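Local coordinates for protein CT398 (Chlamydia trachomatis, PDB 4ILO) that is of unknown function but, with its long coiled-coil hairpin and C4-type zinc ribbon, possibly binds DNA or RNA, at residues V87-M90 with D91-N94; I70-I73 with S74-N78. All blocks are in the same frame, centred on the assembly; numbering follows the deposited sequence.

Contact 1: residues V87-M90 with D91-N94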
loop_
_atom_site.group_PDB
_atom_site.type_symbol
_atom_site.label_atom_id
_atom_site.label_comp_id
_atom_site.label_asym_id
_atom_site.label_seq_id
_atom_site.Cartn_x
_atom_site.Cartn_y
_atom_site.Cartn_z
ATOM N N VAL A 87 -31.211 -7.438 -66.708
ATOM C CA VAL A 87 -31.062 -8.816 -67.186
ATOM C C VAL A 87 -32.321 -9.264 -67.931
ATOM O O VAL A 87 -33.451 -8.827 -67.653
ATOM C CB VAL A 87 -30.693 -9.827 -66.075
ATOM C CG1 VAL A 87 -29.267 -9.670 -65.656
ATOM C CG2 VAL A 87 -31.658 -9.749 -64.922
ATOM N N LYS A 88 -32.126 -10.199 -68.847
ATOM C CA LYS A 88 -33.216 -10.742 -69.636
ATOM C C LYS A 88 -33.497 -12.208 -69.334
ATOM O O LYS A 88 -34.644 -12.629 -69.424
ATOM C CB LYS A 88 -32.915 -10.549 -71.132
ATOM C CG LYS A 88 -32.725 -9.073 -71.513
ATOM C CD LYS A 88 -33.971 -8.238 -71.138
ATOM C CE LYS A 88 -33.803 -6.744 -71.469
ATOM N NZ LYS A 88 -34.897 -5.928 -70.824
ATOM N N LYS A 89 -32.500 -12.980 -68.924
ATOM C CA LYS A 89 -32.702 -14.403 -68.721
ATOM C C LYS A 89 -33.138 -14.704 -67.291
ATOM O O LYS A 89 -32.622 -14.122 -66.322
ATOM C CB LYS A 89 -31.429 -15.163 -69.091
ATOM C CG LYS A 89 -31.037 -14.959 -70.569
ATOM C CD LYS A 89 -29.684 -15.540 -70.925
ATOM C CE LYS A 89 -29.331 -15.247 -72.391
ATOM N NZ LYS A 89 -28.000 -15.794 -72.764
ATOM N N MET A 90 -34.118 -15.610 -67.179
ATOM C CA MET A 90 -34.705 -15.983 -65.890
ATOM C C MET A 90 -33.644 -16.503 -64.919
ATOM O O MET A 90 -33.635 -16.125 -63.749
ATOM C CB MET A 90 -35.809 -17.023 -66.133
ATOM C CG MET A 90 -36.963 -17.169 -65.085
ATOM S SD MET A 90 -37.745 -15.677 -64.384
ATOM C CE MET A 90 -37.802 -14.552 -65.779
ATOM N N ASP A 91 -32.720 -17.340 -65.381
ATOM C CA ASP A 91 -31.661 -17.836 -64.491
ATOM C C ASP A 91 -30.817 -16.690 -63.891
ATOM O O ASP A 91 -30.465 -16.724 -62.707
ATOM C CB ASP A 91 -30.749 -18.799 -65.255
ATOM C CG ASP A 91 -31.246 -20.251 -65.230
ATOM O OD1 ASP A 91 -32.167 -20.549 -64.445
ATOM O OD2 ASP A 91 -30.665 -21.101 -65.956
ATOM N N GLU A 92 -30.432 -15.702 -64.704
ATOM C CA GLU A 92 -29.680 -14.562 -64.179
ATOM C C GLU A 92 -30.535 -13.721 -63.262
ATOM O O GLU A 92 -30.074 -13.281 -62.195
ATOM C CB GLU A 92 -29.153 -13.700 -65.316
ATOM C CG GLU A 92 -28.178 -14.464 -66.239
ATOM C CD GLU A 92 -27.949 -13.754 -67.580
ATOM O OE1 GLU A 92 -28.794 -12.912 -67.984
ATOM O OE2 GLU A 92 -26.925 -14.055 -68.235
ATOM N N PHE A 93 -31.791 -13.479 -63.649
ATOM C CA PHE A 93 -32.682 -12.767 -62.750
ATOM C C PHE A 93 -32.713 -13.453 -61.389
ATOM O O PHE A 93 -32.642 -12.805 -60.343
ATOM C CB PHE A 93 -34.092 -12.719 -63.340
ATOM C CG PHE A 93 -35.005 -11.800 -62.585
ATOM C CD1 PHE A 93 -35.745 -12.270 -61.525
ATOM C CD2 PHE A 93 -35.073 -10.462 -62.905
ATOM C CE1 PHE A 93 -36.571 -11.418 -60.807
ATOM C CE2 PHE A 93 -35.888 -9.604 -62.189
ATOM C CZ PHE A 93 -36.634 -10.087 -61.133
ATOM N N ASN A 94 -32.837 -14.775 -61.391
ATOM C CA ASN A 94 -33.058 -15.512 -60.160
ATOM C C ASN A 94 -31.798 -15.517 -59.317
ATOM O O ASN A 94 -31.877 -15.424 -58.092
ATOM C CB ASN A 94 -33.482 -16.964 -60.474
ATOM C CG ASN A 94 -34.961 -17.051 -60.943
ATOM O OD1 ASN A 94 -35.750 -16.148 -60.664
ATOM N ND2 ASN A 94 -35.340 -18.176 -61.605
HETATM O O HOH W 1 -29.860 -10.911 -69.788
#

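Contact 2: residues I70-I73 with S74-N78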
loop_
_atom_site.group_PDB
_atom_site.type_symbol
_atom_site.label_atom_id
_atom_site.label_comp_id
_atom_site.label_asym_id
_atom_site.label_seq_id
_atom_site.Cartn_x
_atom_site.Cartn_y
_atom_site.Cartn_z
ATOM N N ILE A 70 -20.595 -2.794 -43.348
ATOM C CA ILE A 70 -22.005 -2.597 -43.665
ATOM C C ILE A 70 -22.125 -1.738 -44.912
ATOM O O ILE A 70 -22.830 -2.086 -45.877
ATOM C CB ILE A 70 -22.762 -2.012 -42.470
ATOM C CG1 ILE A 70 -22.889 -3.082 -41.391
ATOM C CG2 ILE A 70 -24.169 -1.555 -42.897
ATOM C CD1 ILE A 70 -23.281 -2.500 -40.069
ATOM N N GLN A 71 -21.340 -0.666 -44.950
ATOM C CA GLN A 71 -21.298 0.208 -46.116
ATOM C C GLN A 71 -20.974 -0.574 -47.383
ATOM O O GLN A 71 -21.608 -0.394 -48.437
ATOM C CB GLN A 71 -20.249 1.300 -45.895
ATOM C CG GLN A 71 -20.389 2.452 -46.862
ATOM C CD GLN A 71 -21.805 2.968 -46.928
ATOM O OE1 GLN A 71 -22.304 3.576 -45.968
ATOM N NE2 GLN A 71 -22.482 2.707 -48.056
ATOM N N GLU A 72 -19.951 -1.415 -47.307
ATOM C CA GLU A 72 -19.530 -2.179 -48.463
ATOM C C GLU A 72 -20.640 -3.141 -48.937
ATOM O O GLU A 72 -20.854 -3.308 -50.140
ATOM C CB GLU A 72 -18.255 -2.927 -48.104
ATOM C CG GLU A 72 -17.863 -3.955 -49.143
ATOM C CD GLU A 72 -17.599 -3.301 -50.505
ATOM O OE1 GLU A 72 -17.932 -3.909 -51.560
ATOM O OE2 GLU A 72 -17.066 -2.162 -50.511
ATOM N N ILE A 73 -21.332 -3.811 -48.020
ATOM C CA ILE A 73 -22.401 -4.699 -48.469
ATOM C C ILE A 73 -23.540 -3.891 -49.098
ATOM O O ILE A 73 -24.157 -4.306 -50.110
ATOM C CB ILE A 73 -22.876 -5.590 -47.305
ATOM C CG1 ILE A 73 -21.775 -6.555 -46.910
ATOM C CG2 ILE A 73 -24.089 -6.417 -47.721
ATOM C CD1 ILE A 73 -22.204 -7.538 -45.818
ATOM N N SER A 74 -23.852 -2.751 -48.496
ATOM C CA SER A 74 -24.908 -1.880 -49.013
ATOM C C SER A 74 -24.593 -1.420 -50.425
ATOM O O SER A 74 -25.467 -1.465 -51.299
ATOM C CB SER A 74 -25.144 -0.681 -48.088
ATOM O OG SER A 74 -25.608 -1.139 -46.800
ATOM N N ASP A 75 -23.339 -1.046 -50.692
ATOM C CA ASP A 75 -22.980 -0.655 -52.057
ATOM C C ASP A 75 -23.052 -1.842 -53.005
ATOM O O ASP A 75 -23.356 -1.674 -54.180
ATOM C CB ASP A 75 -21.563 -0.102 -52.168
ATOM C CG ASP A 75 -21.349 1.161 -51.353
ATOM O OD1 ASP A 75 -22.343 1.836 -50.959
ATOM O OD2 ASP A 75 -20.156 1.456 -51.111
ATOM N N GLN A 76 -22.730 -3.028 -52.524
ATOM C CA GLN A 76 -22.764 -4.181 -53.398
ATOM C C GLN A 76 -24.204 -4.562 -53.733
ATOM O O GLN A 76 -24.496 -4.961 -54.854
ATOM C CB GLN A 76 -22.049 -5.337 -52.699
ATOM C CG GLN A 76 -21.835 -6.514 -53.612
ATOM C CD GLN A 76 -21.134 -6.106 -54.919
ATOM O OE1 GLN A 76 -20.108 -5.387 -54.911
ATOM N NE2 GLN A 76 -21.706 -6.539 -56.047
ATOM N N ILE A 77 -25.111 -4.469 -52.766
ATOM C CA ILE A 77 -26.511 -4.743 -53.034
ATOM C C ILE A 77 -27.037 -3.770 -54.075
ATOM O O ILE A 77 -27.744 -4.163 -55.019
ATOM C CB ILE A 77 -27.309 -4.685 -51.723
ATOM C CG1 ILE A 77 -27.024 -5.926 -50.867
ATOM C CG2 ILE A 77 -28.853 -4.517 -51.992
ATOM C CD1 ILE A 77 -27.668 -5.786 -49.470
ATOM N N ASN A 78 -26.663 -2.498 -53.963
ATOM C CA ASN A 78 -27.065 -1.532 -54.990
ATOM C C ASN A 78 -26.544 -1.915 -56.357
ATOM O O ASN A 78 -27.264 -1.776 -57.356
ATOM C CB ASN A 78 -26.572 -0.129 -54.675
ATOM C CG ASN A 78 -27.385 0.549 -53.602
ATOM O OD1 ASN A 78 -28.610 0.385 -53.555
ATOM N ND2 ASN A 78 -26.718 1.310 -52.717
#

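Contact 1: residues V87-M90 with D91-N94
The ring of Phe-93 is met obliquely by Val-87, whose methyl CG2 stands 4.0 Å from Phe-93 CD2, while the side-chain oxygen OD1 of the next residue, Asn-94, lies at the ring edge, in its plane. The first torsion of Phe-93 (chi1 -170°) swings the ring away from residues 87-90, with CD2 still within reach of the valine methyl. The two methyls of Val-87 divide the work: CG2 also rests on the backbone of Phe-93, whereas CG1 lies 4.0 Å from Glu-92 CB. A branched, apolar residue suits this spot, since from the start of the loop it can set one methyl against the phenylalanine and the other against the aliphatic base of the glutamate.

Lys-89 takes the N-cap position of helix 90-171. Its carbonyl oxygen receives the N-H of Phe-93 in an almost straight bond (Lys-89 O to Phe-93 N 2.9 Å, 172° at the hydrogen), and Met-90 O takes Asn-94 N at 2.8 Å, which sets the first turn. Glu-92 reaches back across the Lys-89 chain, OE1 lying 3.6 Å from Lys-89 CB. A water bridges Lys-88 and Glu-92, accepting from Lys-88 N at 2.6 Å and donating to Glu-92 OE1 at 2.9 Å.

Lys-89 NZ and Glu-92 OE2 remain 5.0 Å apart, so their attraction is at most a through-space one. An acidic side chain in the first helical turn would nevertheless be favoured by the helix dipole, and through the water it meets a backbone N-H of the hairpin loop that precedes the helix.

Contact 2: residues I70-I73 with S74-N78
Ser-74 turns its side chain back onto Ile-70, one helical turn earlier, as Asp-75 does onto Gln-71, and hydrogen bonds carry most of this contact. Ile-70 O is gripped twice by Ser-74: by its N at 2.9 Å, as in any helix, and by its OG at 3.1 Å. With OG anti to the carbonyl carbon of its own residue (chi1 -63°), the hydroxyl folds toward the preceding turn and reaches Ile-70 O. It stands above the plane of that carbonyl, 47° out of it. The same OG is hydrogen-bonded to Arg-107 of helix 90-171, and a small hydroxyl suits a place where one oxygen must serve both its own helix and the partner helix.

Gln-71 and Asp-75 make a second side-chain bond, NE2 to OD1 at 3.0 Å. The glutamine chain is bent at chi2 (50°), bringing its amide round to the acid. The acceptor lies close to the amide plane, yet OD1 is approached from above the carboxylate plane, and the hydrogen bond is clearly bent. Backbone bonds between residues four apart also link Asp-75 N to Gln-71 O and Ile-77 N to Ile-73 O.

All of this belongs to helix 2-86, the first arm of the coiled-coil hairpin, whose apolar face packs on helix 90-171. Ile-70 and Ile-73 both touch Leu-110 there, and Ile-77 meets Ala-103.

Apolar contact within the helix joins Ile-73 CG2 to Ile-77 CD1 at 4.0 Å; the beta-branched pair fills neighbouring turns of the face that is turned to the other arm.

Electrostatics appear on the solvent side, where Glu-72 OE2 and Asp-75 OD2 are 4.8 Å apart; their like charges would mildly oppose each other.

Both contacts lie toward the far end of the antiparallel coiled-coil hairpin, on the same side of the chain's centre. Contact 2 comes first, within helix 2-86; that helix then ends, and contact 1 covers the connecting loop and the first turn of helix 90-171. Their centres are about 21 Å apart and their nearest atoms about 11 Å apart, so they do not touch. Contact 2 thus sits on the outgoing arm, where the two helices already pack together, while contact 1 lies at the turn where the chain reverses and the returning arm begins. The zinc ribbon, built from residues much later in the chain, is at the other end of the molecule.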